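Local coordinates for protein glycosyl hydrolase, family 38 (Enterococcus faecalis, PDB 5KBP) that probably hydrolyses alpha-mannosidic linkages in carbohydrates, acting as a family 38 alpha-mannosidase, at residues A[126-131]-A[150-155]; A[291-296]-A[706-711]; A[573-578]-A[628-633]. All blocks are in the same frame, centred on the assembly; numbering follows the deposited sequence.

Overall arrangement
Contact 1 joins two loops that follow neighbouring parallel strands, 124-126 and 147-150, of the N-terminal family 38 region. It closes before contact 2 opens. Contact 2 ties a loop after strand 280-282 to a loop of the C-terminal region, 410 residues further on. Contact 3 is nested inside that excursion. Centres of contacts 1 and 2 are 16 Å apart, those of 2 and 3 are 12 Å apart, and those of 1 and 3, which do not touch, are 24 Å apart. Leu296 of contact 2 packs on Phe130 of contact 1. Its Trp293 and Tyr294 touch contact 3. Contact 2 therefore bridges the N-terminal and C-terminal parts of the enzyme.

Contact 1. Residues A[126-131]-A[150-155]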
loop_
_atom_site.group_PDB
_atom_site.type_symbol
_atom_site.label_atom_id
_atom_site.label_comp_id
_atom_site.label_asym_id
_atom_site.label_seq_id
_atom_site.Cartn_x
_atom_site.Cartn_y
_atom_site.Cartn_z
ATOM N N PHE A 126 9.517 -14.636 -22.254
ATOM C CA PHE A 126 9.552 -13.179 -22.401
ATOM C C PHE A 126 8.584 -12.746 -23.499
ATOM O O PHE A 126 8.987 -12.137 -24.494
ATOM C CB PHE A 126 10.968 -12.699 -22.714
ATOM C CG PHE A 126 12.002 -13.173 -21.738
ATOM C CD1 PHE A 126 12.272 -12.451 -20.588
ATOM C CD2 PHE A 126 12.716 -14.337 -21.975
ATOM C CE1 PHE A 126 13.225 -12.880 -19.691
ATOM C CE2 PHE A 126 13.673 -14.773 -21.079
ATOM C CZ PHE A 126 13.926 -14.041 -19.937
ATOM N N PRO A 127 7.287 -13.024 -23.339
ATOM C CA PRO A 127 6.359 -12.789 -24.456
ATOM C C PRO A 127 6.143 -11.320 -24.773
ATOM O O PRO A 127 5.871 -10.986 -25.933
ATOM C CB PRO A 127 5.065 -13.459 -23.977
ATOM C CG PRO A 127 5.127 -13.346 -22.495
ATOM C CD PRO A 127 6.583 -13.475 -22.124
ATOM N N ASP A 128 6.264 -10.428 -23.787
ATOM C CA ASP A 128 5.956 -9.018 -23.988
ATOM C C ASP A 128 7.032 -8.104 -23.411
ATOM O O ASP A 128 6.765 -6.924 -23.160
ATOM C CB ASP A 128 4.591 -8.682 -23.378
ATOM C CG ASP A 128 3.960 -7.455 -23.998
ATOM O OD1 ASP A 128 4.289 -7.144 -25.162
ATOM O OD2 ASP A 128 3.136 -6.803 -23.324
ATOM N N THR A 129 8.243 -8.617 -23.202
ATOM C CA THR A 129 9.300 -7.822 -22.591
ATOM C C THR A 129 9.784 -6.747 -23.557
ATOM O O THR A 129 10.084 -7.029 -24.721
ATOM C CB THR A 129 10.465 -8.719 -22.171
ATOM O OG1 THR A 129 9.971 -9.812 -21.385
ATOM C CG2 THR A 129 11.475 -7.932 -21.348
ATOM N N PHE A 130 9.858 -5.509 -23.070
ATOM C CA PHE A 130 10.287 -4.368 -23.879
ATOM C C PHE A 130 11.804 -4.420 -24.006
ATOM O O PHE A 130 12.538 -3.792 -23.241
ATOM C CB PHE A 130 9.830 -3.054 -23.256
ATOM C CG PHE A 130 8.362 -3.010 -22.921
ATOM C CD1 PHE A 130 7.436 -3.724 -23.666
ATOM C CD2 PHE A 130 7.910 -2.246 -21.857
ATOM C CE1 PHE A 130 6.090 -3.680 -23.351
ATOM C CE2 PHE A 130 6.567 -2.196 -21.541
ATOM C CZ PHE A 130 5.655 -2.914 -22.289
ATOM N N GLY A 131 12.284 -5.178 -24.988
ATOM C CA GLY A 131 13.712 -5.352 -25.163
ATOM C C GLY A 131 14.274 -6.419 -24.248
ATOM O O GLY A 131 13.893 -6.504 -23.077
ATOM N N PHE A 150 10.217 -15.409 -26.884
ATOM C CA PHE A 150 10.111 -13.960 -26.790
ATOM C C PHE A 150 9.279 -13.437 -27.952
ATOM O O PHE A 150 8.977 -14.161 -28.905
ATOM C CB PHE A 150 11.496 -13.298 -26.774
ATOM C CG PHE A 150 12.327 -13.600 -27.988
ATOM C CD1 PHE A 150 13.076 -14.763 -28.060
ATOM C CD2 PHE A 150 12.366 -12.717 -29.055
ATOM C CE1 PHE A 150 13.842 -15.044 -29.175
ATOM C CE2 PHE A 150 13.131 -12.992 -30.173
ATOM C CZ PHE A 150 13.871 -14.157 -30.233
ATOM N N GLY A 151 8.913 -12.159 -27.870
ATOM C CA GLY A 151 8.039 -11.568 -28.865
ATOM C C GLY A 151 8.567 -10.304 -29.514
ATOM O O GLY A 151 8.181 -9.976 -30.640
ATOM N N ARG A 152 9.447 -9.583 -28.823
ATOM C CA ARG A 152 9.980 -8.321 -29.311
ATOM C C ARG A 152 11.490 -8.410 -29.484
ATOM O O ARG A 152 12.166 -9.192 -28.807
ATOM C CB ARG A 152 9.643 -7.169 -28.355
ATOM C CG ARG A 152 8.159 -6.990 -28.084
ATOM C CD ARG A 152 7.933 -5.936 -27.013
ATOM N NE ARG A 152 6.516 -5.730 -26.726
ATOM C CZ ARG A 152 5.778 -4.764 -27.263
ATOM N NH1 ARG A 152 6.323 -3.909 -28.118
ATOM N NH2 ARG A 152 4.496 -4.650 -26.943
ATOM N N GLY A 153 12.017 -7.594 -30.401
ATOM C CA GLY A 153 13.441 -7.457 -30.621
ATOM C C GLY A 153 13.920 -7.980 -31.963
ATOM O O GLY A 153 14.950 -7.514 -32.465
ATOM N N VAL A 154 13.203 -8.936 -32.551
ATOM C CA VAL A 154 13.605 -9.570 -33.801
ATOM C C VAL A 154 12.448 -9.486 -34.789
ATOM O O VAL A 154 11.279 -9.585 -34.401
ATOM C CB VAL A 154 14.035 -11.037 -33.580
ATOM C CG1 VAL A 154 14.551 -11.652 -34.874
ATOM C CG2 VAL A 154 15.096 -11.122 -32.495
ATOM N N LYS A 155 12.779 -9.300 -36.070
ATOM C CA LYS A 155 11.801 -9.181 -37.141
ATOM C C LYS A 155 11.869 -10.394 -38.054
ATOM O O LYS A 155 12.954 -10.730 -38.547
ATOM C CB LYS A 155 12.053 -7.904 -37.953
ATOM C CG LYS A 155 11.223 -7.785 -39.217
ATOM C CD LYS A 155 11.611 -6.543 -40.005
ATOM C CE LYS A 155 10.876 -6.467 -41.333
ATOM N NZ LYS A 155 9.401 -6.390 -41.154
#
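Arg152 grips Asp128 side-on, yet its NE and NH2 both meet the same carboxylate oxygen, Asp128 OD1, each at 3.1 Å. This oxygen sits almost in the guanidinium plane. The carboxylate is turned by 37° against that plane. NE meets OD1 from above the carboxylate plane, while NH2 reaches it on the syn side. The arginine chain is extended from CG to NE, and its CD passes 3.3 Å from Thr129 O. Phe130 runs alongside Arg152 with its ring nearly perpendicular to the guanidinium. The rim of the ring meets one guanidinium face, with Phe130 CD1 3.8 Å from Arg152 NE.

Further back, Phe126 and Phe150 form a parallel bridge. Their CB atoms are 4.1 Å apart, but the rings part: Phe126 meets Phe89 and Phe150 meets Trp177. Phe126 O receives a CA-H...O contact from Phe150 and a weak bond from Gly151 N. Past this bridge, the polar link is the Asp128-Arg152 salt bridge. The contact joins loops at the C-terminal ends of adjacent parallel strands 124-126 and 147-150 in the mixed sheet of the N-terminal region. Two bonds and the ring probably hold the guanidinium in place; its charge probably stabilises the buried carboxylate.

Contact 2. Residues A[291-296]-A[706-711]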
loop_
_atom_site.group_PDB
_atom_site.type_symbol
_atom_site.label_atom_id
_atom_site.label_comp_id
_atom_site.label_asym_id
_atom_site.label_seq_id
_atom_site.Cartn_x
_atom_site.Cartn_y
_atom_site.Cartn_z
ATOM N N ASP A 291 11.585 1.126 -36.889
ATOM C CA ASP A 291 11.455 2.565 -37.087
ATOM C C ASP A 291 11.762 3.362 -35.825
ATOM O O ASP A 291 11.868 4.591 -35.902
ATOM C CB ASP A 291 10.051 2.906 -37.598
ATOM C CG ASP A 291 8.951 2.256 -36.778
ATOM O OD1 ASP A 291 9.084 2.180 -35.537
ATOM O OD2 ASP A 291 7.947 1.821 -37.378
ATOM N N GLY A 292 11.904 2.701 -34.676
ATOM C CA GLY A 292 12.256 3.366 -33.440
ATOM C C GLY A 292 11.129 4.098 -32.745
ATOM O O GLY A 292 11.373 4.732 -31.710
ATOM N N TRP A 293 9.906 4.030 -33.273
ATOM C CA TRP A 293 8.774 4.722 -32.670
ATOM C C TRP A 293 8.121 3.940 -31.542
ATOM O O TRP A 293 7.488 4.551 -30.673
ATOM C CB TRP A 293 7.714 5.040 -33.730
ATOM C CG TRP A 293 8.155 6.056 -34.732
ATOM C CD1 TRP A 293 8.397 5.849 -36.058
ATOM C CD2 TRP A 293 8.407 7.444 -34.487
ATOM N NE1 TRP A 293 8.780 7.025 -36.657
ATOM C CE2 TRP A 293 8.796 8.020 -35.713
ATOM C CE3 TRP A 293 8.341 8.256 -33.351
ATOM C CZ2 TRP A 293 9.117 9.369 -35.834
ATOM C CZ3 TRP A 293 8.661 9.592 -33.473
ATOM C CH2 TRP A 293 9.041 10.136 -34.705
ATOM N N TYR A 294 8.250 2.617 -31.531
ATOM C CA TYR A 294 7.573 1.785 -30.545
ATOM C C TYR A 294 8.553 0.849 -29.853
ATOM O O TYR A 294 8.259 -0.325 -29.611
ATOM C CB TYR A 294 6.428 1.008 -31.188
ATOM C CG TYR A 294 5.400 1.916 -31.819
ATOM C CD1 TYR A 294 4.403 2.506 -31.052
ATOM C CD2 TYR A 294 5.437 2.201 -33.176
ATOM C CE1 TYR A 294 3.466 3.347 -31.623
ATOM C CE2 TYR A 294 4.505 3.040 -33.756
ATOM C CZ TYR A 294 3.521 3.610 -32.974
ATOM O OH TYR A 294 2.590 4.446 -33.546
ATOM N N THR A 295 9.740 1.364 -29.522
ATOM C CA THR A 295 10.654 0.631 -28.652
ATOM C C THR A 295 10.126 0.575 -27.224
ATOM O O THR A 295 10.402 -0.386 -26.496
ATOM C CB THR A 295 12.039 1.285 -28.681
ATOM O OG1 THR A 295 12.516 1.343 -30.031
ATOM C CG2 THR A 295 13.036 0.500 -27.838
ATOM N N LEU A 296 9.350 1.584 -26.822
ATOM C CA LEU A 296 8.881 1.774 -25.451
ATOM C C LEU A 296 10.039 1.976 -24.480
ATOM O O LEU A 296 9.904 1.716 -23.281
ATOM C CB LEU A 296 7.987 0.614 -24.993
ATOM C CG LEU A 296 6.859 0.252 -25.962
ATOM C CD1 LEU A 296 5.979 -0.846 -25.386
ATOM C CD2 LEU A 296 6.031 1.481 -26.314
ATOM N N TRP A 706 15.355 3.299 -38.974
ATOM C CA TRP A 706 14.978 4.111 -37.827
ATOM C C TRP A 706 14.488 5.486 -38.269
ATOM O O TRP A 706 15.107 6.137 -39.116
ATOM C CB TRP A 706 16.180 4.241 -36.895
ATOM C CG TRP A 706 15.903 4.856 -35.565
ATOM C CD1 TRP A 706 15.744 6.182 -35.291
ATOM C CD2 TRP A 706 15.792 4.170 -34.312
ATOM N NE1 TRP A 706 15.524 6.363 -33.947
ATOM C CE2 TRP A 706 15.548 5.143 -33.324
ATOM C CE3 TRP A 706 15.865 2.826 -33.933
ATOM C CZ2 TRP A 706 15.379 4.816 -31.980
ATOM C CZ3 TRP A 706 15.697 2.503 -32.598
ATOM C CH2 TRP A 706 15.456 3.494 -31.639
ATOM N N GLU A 707 13.371 5.928 -37.685
ATOM C CA GLU A 707 12.780 7.218 -38.009
ATOM C C GLU A 707 12.583 8.125 -36.802
ATOM O O GLU A 707 12.252 9.302 -36.985
ATOM C CB GLU A 707 11.425 7.023 -38.709
ATOM C CG GLU A 707 11.484 6.145 -39.948
ATOM C CD GLU A 707 10.109 5.785 -40.472
ATOM O OE1 GLU A 707 9.110 6.308 -39.935
ATOM O OE2 GLU A 707 10.025 4.975 -41.420
ATOM N N ASN A 708 12.770 7.621 -35.588
ATOM C CA ASN A 708 12.621 8.451 -34.398
ATOM C C ASN A 708 13.773 9.449 -34.320
ATOM O O ASN A 708 14.938 9.047 -34.418
ATOM C CB ASN A 708 12.587 7.565 -33.151
ATOM C CG ASN A 708 12.106 8.298 -31.910
ATOM O OD1 ASN A 708 12.476 9.445 -31.661
ATOM N ND2 ASN A 708 11.281 7.626 -31.117
ATOM N N PRO A 709 13.498 10.746 -34.154
ATOM C CA PRO A 709 14.594 11.721 -34.025
ATOM C C PRO A 709 15.415 11.557 -32.756
ATOM O O PRO A 709 16.485 12.171 -32.652
ATOM C CB PRO A 709 13.868 13.072 -34.047
ATOM C CG PRO A 709 12.485 12.758 -33.567
ATOM C CD PRO A 709 12.176 11.396 -34.112
ATOM N N THR A 710 14.954 10.762 -31.795
ATOM C CA THR A 710 15.707 10.468 -30.588
ATOM C C THR A 710 16.050 8.985 -30.550
ATOM O O THR A 710 15.446 8.166 -31.248
ATOM C CB THR A 710 14.926 10.853 -29.323
ATOM O OG1 THR A 710 13.728 10.070 -29.241
ATOM C CG2 THR A 710 14.562 12.330 -29.346
ATOM N N ASN A 711 17.033 8.648 -29.719
ATOM C CA ASN A 711 17.469 7.266 -29.519
ATOM C C ASN A 711 17.615 7.008 -28.024
ATOM O O ASN A 711 18.732 6.898 -27.504
ATOM C CB ASN A 711 18.779 6.995 -30.260
ATOM C CG ASN A 711 19.207 5.544 -30.180
ATOM O OD1 ASN A 711 18.382 4.651 -29.982
ATOM N ND2 ASN A 711 20.502 5.299 -30.333
#
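Asp291 O is the main acceptor between these loops. Glu707 N donates to it over 2.7 Å in a nearly straight bond (167°), coming from above the carbonyl plane. Asn708 N adds a weak bond to the same oxygen. The next carbonyl, Gly292 O, is met by the side chain: Asn708 ND2 lies 3.0 Å from it. Asn708 CG is anti to its backbone N (chi1 -166°), and from there the amide reaches Gly292 O and lies against Trp293. Asn708 OD1 faces its own loop, where it accepts from Thr710 N in an Asx turn and from Thr710 OG1, both on one face of the amide. Asp291 OD1 likewise accepts from Trp293 N, 3.0 Å away, in a second Asx turn. Trp293 NE1 has a weak bond to Glu707 OE1, while its indole makes a cation-pi contact with Arg631. Trp706 NE1 donates within its own loop to Thr710 O, and weakly to Asn708 O. Thr295 OG1, near Trp706 CH2, has no polar partner in the model.

The indoles complete the join. Gly292 CA sits squarely over the six-membered ring of Trp706, 3.4 Å from its centroid. The Asn708 amide stacks on Trp293, the planes 22° apart. Pro709 CD presses on Trp293 CH2 at 3.4 Å. Two loops, each shaped by an Asx turn, meet in a surface junction between the N-terminal and C-terminal regions of this family 38 enzyme.

Contact 3. Residues A[573-578]-A[628-633]; sequences IFFKPT and REFRER
Phe630 is wedged between Ile573 and Phe575, and this is the tight part of the contact. The edge of the Phe630 ring points at the face of Phe575 in an offset edge-to-face pair. The planes are 65° apart and the centroids 5.7 Å. The closest ring atoms are Phe575 CD1 and Phe630 CD1, at 3.8 Å. Ile573 crosses Phe630 at about a right angle. Its CG2 lies over the face of the ring, and its CD1 comes within 3.5 Å of Phe630 CE2. Phe630 holds CG between its backbone N and carbonyl carbon (chi1 61°). This torsion turns the ring toward Ile573 while the backbone stays beside Phe575. Phe630 O and Arg631 CA lie over one face of the Phe575 ring, the oxygen 3.4 Å from Phe575 CE2. The two segments meet through apolar and ring contacts, without hydrogen bonds between them. Tyr294 and Trp293 of contact 2 border the same cluster.

Toward Thr578 the packing thins. Exposed Thr578 brings CG2 only to 4.4 Å from Arg633 O, and its hydroxyl bonds to Gln636. Arg631 lays its CG 4.0 Å from Phe575 CE1, then its chain bends at chi3 and leaves the ring. Arg633 touches the other loop only loosely, but is itself buried. Its NE donates to Arg628 O of its own loop, 3.2 Å away, while NH2 forms a salt bridge with Glu756 outside it.

Residues 630-631 make a short 3-10 segment; the Phe630 ring and O, and Arg631 CA, pack on the other loop. One loop follows strand 555-566 of the ten-stranded sheet, and the other leads to strand 641-653 of the nine-stranded sheet. The contact thus joins loops from two large antiparallel sheets, consistent with the beta-sandwich fold of the galactose mutarotase-like clan.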
loop_
_atom_site.group_PDB
_atom_site.type_symbol
_atom_site.label_atom_id
_atom_site.label_comp_id
_atom_site.label_asym_id
_atom_site.label_seq_id
_atom_site.Cartn_x
_atom_site.Cartn_y
_atom_site.Cartn_z
ATOM N N ILE A 573 6.060 6.497 -24.278
ATOM C CA ILE A 573 6.803 7.134 -25.357
ATOM C C ILE A 573 6.928 8.627 -25.088
ATOM O O ILE A 573 5.964 9.279 -24.669
ATOM C CB ILE A 573 6.123 6.884 -26.722
ATOM C CG1 ILE A 573 5.990 5.380 -26.980
ATOM C CG2 ILE A 573 6.901 7.554 -27.847
ATOM C CD1 ILE A 573 5.306 5.035 -28.279
ATOM N N PHE A 574 8.121 9.164 -25.329
ATOM C CA PHE A 574 8.360 10.599 -25.307
ATOM C C PHE A 574 8.161 11.169 -26.703
ATOM O O PHE A 574 8.568 10.560 -27.697
ATOM C CB PHE A 574 9.776 10.904 -24.812
ATOM C CG PHE A 574 10.232 12.315 -25.086
ATOM C CD1 PHE A 574 9.914 13.342 -24.214
ATOM C CD2 PHE A 574 10.998 12.611 -26.205
ATOM C CE1 PHE A 574 10.334 14.638 -24.456
ATOM C CE2 PHE A 574 11.423 13.908 -26.454
ATOM C CZ PHE A 574 11.090 14.922 -25.577
ATOM N N PHE A 575 7.537 12.344 -26.774
ATOM C CA PHE A 575 7.353 13.024 -28.054
ATOM C C PHE A 575 7.339 14.524 -27.803
ATOM O O PHE A 575 6.427 15.036 -27.146
ATOM C CB PHE A 575 6.071 12.572 -28.747
ATOM C CG PHE A 575 5.873 13.189 -30.104
ATOM C CD1 PHE A 575 6.541 12.690 -31.212
ATOM C CD2 PHE A 575 5.025 14.271 -30.274
ATOM C CE1 PHE A 575 6.365 13.256 -32.460
ATOM C CE2 PHE A 575 4.844 14.842 -31.521
ATOM C CZ PHE A 575 5.516 14.333 -32.616
ATOM N N LYS A 576 8.337 15.218 -28.330
ATOM C CA LYS A 576 8.413 16.666 -28.185
ATOM C C LYS A 576 7.420 17.335 -29.128
ATOM O O LYS A 576 7.321 16.936 -30.295
ATOM C CB LYS A 576 9.828 17.157 -28.484
ATOM C CG LYS A 576 10.024 18.655 -28.335
ATOM C CD LYS A 576 11.401 19.075 -28.826
ATOM C CE LYS A 576 11.581 18.754 -30.304
ATOM N NZ LYS A 576 12.918 19.174 -30.808
ATOM N N PRO A 577 6.659 18.327 -28.663
ATOM C CA PRO A 577 5.786 19.074 -29.576
ATOM C C PRO A 577 6.585 19.686 -30.719
ATOM O O PRO A 577 7.757 20.038 -30.571
ATOM C CB PRO A 577 5.159 20.149 -28.678
ATOM C CG PRO A 577 5.977 20.146 -27.416
ATOM C CD PRO A 577 6.490 18.755 -27.266
ATOM N N THR A 578 5.923 19.806 -31.873
ATOM C CA THR A 578 6.635 20.061 -33.122
ATOM C C THR A 578 7.289 21.437 -33.155
ATOM O O THR A 578 8.287 21.624 -33.860
ATOM C CB THR A 578 5.683 19.901 -34.310
ATOM O OG1 THR A 578 4.631 20.871 -34.222
ATOM C CG2 THR A 578 5.077 18.508 -34.315
ATOM N N ARG A 628 -5.749 10.142 -30.216
ATOM C CA ARG A 628 -5.023 10.487 -31.429
ATOM C C ARG A 628 -3.579 10.019 -31.312
ATOM O O ARG A 628 -2.946 10.180 -30.264
ATOM C CB ARG A 628 -5.073 11.996 -31.677
ATOM C CG ARG A 628 -4.064 12.491 -32.707
ATOM C CD ARG A 628 -4.668 13.525 -33.646
ATOM N NE ARG A 628 -5.030 14.768 -32.969
ATOM C CZ ARG A 628 -5.698 15.761 -33.548
ATOM N NH1 ARG A 628 -6.082 15.654 -34.813
ATOM N NH2 ARG A 628 -5.987 16.859 -32.864
ATOM N N GLU A 629 -3.071 9.414 -32.386
ATOM C CA GLU A 629 -1.686 8.965 -32.412
ATOM C C GLU A 629 -0.754 10.122 -32.072
ATOM O O GLU A 629 -0.933 11.244 -32.552
ATOM C CB GLU A 629 -1.343 8.389 -33.788
ATOM C CG GLU A 629 0.032 7.747 -33.872
ATOM N N PHE A 630 0.242 9.840 -31.227
ATOM C CA PHE A 630 1.050 10.913 -30.656
ATOM C C PHE A 630 1.834 11.670 -31.720
ATOM O O PHE A 630 2.098 12.867 -31.558
ATOM C CB PHE A 630 1.992 10.358 -29.584
ATOM C CG PHE A 630 2.970 9.336 -30.092
ATOM C CD1 PHE A 630 4.207 9.722 -30.584
ATOM C CD2 PHE A 630 2.661 7.986 -30.058
ATOM C CE1 PHE A 630 5.110 8.784 -31.047
ATOM C CE2 PHE A 630 3.560 7.044 -30.519
ATOM C CZ PHE A 630 4.787 7.442 -31.012
ATOM N N ARG A 631 2.210 11.004 -32.815
ATOM C CA ARG A 631 2.957 11.683 -33.867
ATOM C C ARG A 631 2.116 12.709 -34.614
ATOM O O ARG A 631 2.678 13.637 -35.206
ATOM C CB ARG A 631 3.530 10.665 -34.854
ATOM C CG ARG A 631 4.864 10.073 -34.431
ATOM C CD ARG A 631 5.508 9.299 -35.569
ATOM N NE ARG A 631 4.805 8.051 -35.855
ATOM C CZ ARG A 631 5.028 7.297 -36.927
ATOM N NH1 ARG A 631 5.930 7.667 -37.826
ATOM N NH2 ARG A 631 4.344 6.175 -37.105
ATOM N N GLU A 632 0.790 12.571 -34.600
ATOM C CA GLU A 632 -0.105 13.494 -35.284
ATOM C C GLU A 632 -0.648 14.577 -34.358
ATOM O O GLU A 632 -1.629 15.245 -34.703
ATOM C CB GLU A 632 -1.264 12.726 -35.924
ATOM C CG GLU A 632 -0.834 11.627 -36.880
ATOM C CD GLU A 632 -0.278 12.169 -38.181
ATOM O OE1 GLU A 632 -0.772 13.215 -38.651
ATOM O OE2 GLU A 632 0.654 11.549 -38.736
ATOM N N ARG A 633 -0.032 14.768 -33.194
ATOM C CA ARG A 633 -0.550 15.688 -32.190
ATOM C C ARG A 633 -0.041 17.101 -32.447
ATOM O O ARG A 633 1.160 17.315 -32.642
ATOM C CB ARG A 633 -0.170 15.220 -30.785
ATOM C CG ARG A 633 -0.939 13.980 -30.360
ATOM C CD ARG A 633 -0.664 13.568 -28.928
ATOM N NE ARG A 633 -1.552 12.480 -28.529
ATOM C CZ ARG A 633 -1.481 11.834 -27.371
ATOM N NH1 ARG A 633 -0.553 12.157 -26.481
ATOM N NH2 ARG A 633 -2.338 10.859 -27.104
#